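Glutathione peroxidase (Hypocrea jecorina, PDB 6VPD) probably reduces hydroperoxides to alcohols at the expense of thioredoxin, as a thioredoxin-dependent member of the glutathione peroxidase family. Local coordinates at residues S25-P35 with H132-E141. Sequence-based numbering, arbitrary orientation.
Sequences SATSFFDFKVP and HPLYKWLKKE
Phe-32 and Trp-137 lead a largely apolar contact between residues 25-35 and the helix 133-141 with its N-cap, His-132. CE1 of Phe-32 lies over one indole face, its ring plane tilted 46° to that of the five-membered ring, while CG of Glu-141 lies over the opposite face, near the rim. With CG anti to the backbone N (chi1 180°), the broad, flat indole also reaches the loop leading into the 3-10 turn 29-31, its CH2 3.5 Å from Phe-29 N and its NE1 3.6 Å from Thr-27 CB. Replacing it with an alanine is likely to leave a gap between Thr-27, Phe-29 and the helix, and to remove the surface on which Phe-32 CE1 and CZ rest. The forked end of Leu-134 serves two partners, CD1 meeting Phe-29 CD1 at 3.7 Å and CD2 meeting Val-34 CG1; its backbone CA adds a CH-pi contact over the Phe-32 face. Among polar groups, His-132 suits the N-cap because ND1 accepts from Leu-134 N (2.9 Å), close to the imidazole plane; this helps hold CE1 3.2 Å from Lys-33 O. Away from the predicted catalytic cysteine, the N-terminal segment lies along a helix of the thioredoxin fold, Phe-29 and Leu-138 reaching Val-54 and Ile-160 of the central sheet, and Val-34 pairing with Val-42 in a small antiparallel sheet.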
# COMPACT_ATOMS: atom_id res chain seq x y z
N SER A 25 -27.35 4.73 -1.00
CA SER A 25 -28.40 5.36 -1.78
C SER A 25 -29.42 4.36 -2.35
O SER A 25 -29.81 4.47 -3.52
CB SER A 25 -27.79 6.18 -2.93
OG SER A 25 -26.77 5.43 -3.58
N ALA A 26 -29.83 3.37 -1.52
CA ALA A 26 -30.81 2.33 -1.84
C ALA A 26 -30.38 1.45 -3.01
O ALA A 26 -31.04 0.45 -3.34
CB ALA A 26 -32.19 2.94 -2.12
N THR A 27 -29.28 1.82 -3.66
CA THR A 27 -28.69 0.96 -4.67
C THR A 27 -28.05 -0.24 -3.99
O THR A 27 -27.62 -0.19 -2.83
CB THR A 27 -27.66 1.72 -5.49
OG1 THR A 27 -28.07 3.08 -5.64
CG2 THR A 27 -27.52 1.10 -6.87
N SER A 28 -28.04 -1.35 -4.71
CA SER A 28 -27.38 -2.56 -4.27
C SER A 28 -26.35 -2.94 -5.31
O SER A 28 -26.53 -2.68 -6.50
CB SER A 28 -28.36 -3.70 -4.08
OG SER A 28 -28.04 -4.74 -4.99
N PHE A 29 -25.28 -3.58 -4.84
CA PHE A 29 -24.22 -4.03 -5.72
C PHE A 29 -24.79 -4.86 -6.86
O PHE A 29 -24.34 -4.74 -8.00
CB PHE A 29 -23.20 -4.83 -4.90
CG PHE A 29 -22.17 -5.54 -5.70
CD1 PHE A 29 -21.03 -4.88 -6.14
CD2 PHE A 29 -22.31 -6.88 -5.98
CE1 PHE A 29 -20.04 -5.55 -6.86
CE2 PHE A 29 -21.34 -7.55 -6.70
CZ PHE A 29 -20.20 -6.88 -7.14
N PHE A 30 -25.80 -5.67 -6.58
CA PHE A 30 -26.32 -6.52 -7.65
C PHE A 30 -27.17 -5.75 -8.68
O PHE A 30 -27.64 -6.38 -9.65
CB PHE A 30 -27.11 -7.67 -7.03
CG PHE A 30 -26.36 -8.42 -5.94
CD1 PHE A 30 -25.30 -9.27 -6.25
CD2 PHE A 30 -26.71 -8.27 -4.60
CE1 PHE A 30 -24.61 -9.95 -5.24
CE2 PHE A 30 -26.03 -8.95 -3.60
CZ PHE A 30 -24.98 -9.79 -3.92
N ASP A 31 -27.34 -4.43 -8.53
CA ASP A 31 -27.94 -3.61 -9.58
C ASP A 31 -26.99 -3.37 -10.77
O ASP A 31 -27.44 -2.90 -11.82
CB ASP A 31 -28.38 -2.23 -9.03
CG ASP A 31 -29.54 -2.32 -8.02
OD1 ASP A 31 -30.18 -3.39 -7.97
OD2 ASP A 31 -29.81 -1.33 -7.29
N PHE A 32 -25.71 -3.67 -10.63
CA PHE A 32 -24.75 -3.19 -11.61
C PHE A 32 -24.48 -4.24 -12.67
O PHE A 32 -24.69 -5.44 -12.47
CB PHE A 32 -23.45 -2.78 -10.94
CG PHE A 32 -23.49 -1.44 -10.26
CD1 PHE A 32 -23.89 -1.34 -8.94
CD2 PHE A 32 -23.11 -0.28 -10.95
CE1 PHE A 32 -23.93 -0.10 -8.32
CE2 PHE A 32 -23.14 0.95 -10.33
CZ PHE A 32 -23.55 1.04 -9.01
N LYS A 33 -24.02 -3.77 -13.83
CA LYS A 33 -23.54 -4.61 -14.92
C LYS A 33 -22.09 -4.24 -15.19
O LYS A 33 -21.71 -3.07 -15.06
CB LYS A 33 -24.38 -4.41 -16.20
CG LYS A 33 -25.85 -4.73 -16.07
CD LYS A 33 -26.65 -3.51 -15.60
CE LYS A 33 -28.13 -3.86 -15.38
NZ LYS A 33 -29.00 -2.64 -15.33
N VAL A 34 -21.28 -5.22 -15.56
CA VAL A 34 -19.85 -5.04 -15.80
C VAL A 34 -19.44 -5.89 -16.99
O VAL A 34 -20.09 -6.91 -17.29
CB VAL A 34 -19.02 -5.43 -14.56
CG1 VAL A 34 -19.28 -4.49 -13.38
CG2 VAL A 34 -19.33 -6.86 -14.18
N PRO A 35 -18.36 -5.53 -17.67
CA PRO A 35 -17.86 -6.37 -18.76
C PRO A 35 -16.97 -7.48 -18.24
O PRO A 35 -16.13 -7.26 -17.37
CB PRO A 35 -17.06 -5.39 -19.63
CG PRO A 35 -16.48 -4.46 -18.60
CD PRO A 35 -17.54 -4.30 -17.52
N HIS A 132 -15.38 3.18 -13.87
CA HIS A 132 -16.59 2.42 -14.12
C HIS A 132 -17.65 2.77 -13.08
O HIS A 132 -17.32 2.93 -11.90
CB HIS A 132 -16.31 0.92 -14.11
CG HIS A 132 -17.47 0.10 -14.54
ND1 HIS A 132 -18.60 -0.06 -13.77
CD2 HIS A 132 -17.72 -0.57 -15.70
CE1 HIS A 132 -19.48 -0.80 -14.42
NE2 HIS A 132 -18.97 -1.12 -15.59
N PRO A 133 -18.92 2.93 -13.48
CA PRO A 133 -19.95 3.32 -12.49
C PRO A 133 -19.95 2.45 -11.25
O PRO A 133 -20.19 2.97 -10.16
CB PRO A 133 -21.27 3.18 -13.28
CG PRO A 133 -20.87 3.39 -14.71
CD PRO A 133 -19.46 2.85 -14.85
N LEU A 134 -19.67 1.15 -11.39
CA LEU A 134 -19.58 0.28 -10.21
C LEU A 134 -18.59 0.82 -9.18
O LEU A 134 -18.90 0.89 -7.98
CB LEU A 134 -19.19 -1.13 -10.63
CG LEU A 134 -18.91 -2.01 -9.41
CD1 LEU A 134 -20.17 -2.20 -8.53
CD2 LEU A 134 -18.26 -3.35 -9.78
N TYR A 135 -17.39 1.20 -9.62
CA TYR A 135 -16.38 1.68 -8.68
C TYR A 135 -16.71 3.07 -8.15
O TYR A 135 -16.33 3.39 -7.01
CB TYR A 135 -14.99 1.68 -9.33
CG TYR A 135 -14.29 0.40 -9.02
CD1 TYR A 135 -13.54 0.27 -7.88
CD2 TYR A 135 -14.47 -0.71 -9.83
CE1 TYR A 135 -12.93 -0.92 -7.57
CE2 TYR A 135 -13.86 -1.92 -9.52
CZ TYR A 135 -13.08 -2.01 -8.39
OH TYR A 135 -12.47 -3.19 -8.07
N LYS A 136 -17.40 3.91 -8.92
CA LYS A 136 -17.88 5.16 -8.34
C LYS A 136 -18.80 4.88 -7.16
O LYS A 136 -18.71 5.54 -6.11
CB LYS A 136 -18.58 5.99 -9.41
CG LYS A 136 -17.61 6.59 -10.43
CD LYS A 136 -18.30 7.58 -11.36
CE LYS A 136 -17.36 7.98 -12.52
NZ LYS A 136 -17.99 8.95 -13.46
N TRP A 137 -19.65 3.86 -7.27
CA TRP A 137 -20.53 3.50 -6.17
C TRP A 137 -19.76 2.89 -5.00
O TRP A 137 -19.94 3.31 -3.85
CB TRP A 137 -21.61 2.54 -6.68
CG TRP A 137 -22.58 2.09 -5.64
CD1 TRP A 137 -23.67 2.78 -5.18
CD2 TRP A 137 -22.56 0.84 -4.94
NE1 TRP A 137 -24.33 2.02 -4.25
CE2 TRP A 137 -23.67 0.83 -4.08
CE3 TRP A 137 -21.72 -0.28 -4.98
CZ2 TRP A 137 -23.95 -0.25 -3.25
CZ3 TRP A 137 -21.99 -1.33 -4.15
CH2 TRP A 137 -23.10 -1.32 -3.30
N LEU A 138 -18.90 1.89 -5.27
CA LEU A 138 -18.11 1.26 -4.20
C LEU A 138 -17.34 2.29 -3.38
O LEU A 138 -17.24 2.17 -2.16
CB LEU A 138 -17.13 0.23 -4.79
CG LEU A 138 -17.69 -1.11 -5.29
CD1 LEU A 138 -16.57 -1.98 -5.82
CD2 LEU A 138 -18.47 -1.84 -4.22
N LYS A 139 -16.79 3.31 -4.04
CA LYS A 139 -15.91 4.26 -3.35
C LYS A 139 -16.70 5.19 -2.43
O LYS A 139 -16.30 5.41 -1.28
CB LYS A 139 -15.09 5.03 -4.39
CG LYS A 139 -13.85 4.24 -4.89
CD LYS A 139 -13.53 4.48 -6.36
CE LYS A 139 -13.05 5.87 -6.64
NZ LYS A 139 -13.24 6.21 -8.06
N LYS A 140 -17.82 5.75 -2.91
CA LYS A 140 -18.72 6.53 -2.06
C LYS A 140 -19.27 5.70 -0.92
O LYS A 140 -19.35 6.17 0.22
CB LYS A 140 -19.91 7.07 -2.88
CG LYS A 140 -19.56 8.14 -3.90
CD LYS A 140 -19.15 9.44 -3.21
CE LYS A 140 -18.72 10.48 -4.22
NZ LYS A 140 -18.10 11.65 -3.55
N GLU A 141 -19.68 4.46 -1.20
CA GLU A 141 -20.35 3.64 -0.19
C GLU A 141 -19.41 3.24 0.94
O GLU A 141 -19.87 3.00 2.06
CB GLU A 141 -20.94 2.39 -0.84
CG GLU A 141 -22.20 2.71 -1.62
CD GLU A 141 -23.29 3.34 -0.74
OE1 GLU A 141 -23.80 4.43 -1.09
OE2 GLU A 141 -23.63 2.74 0.31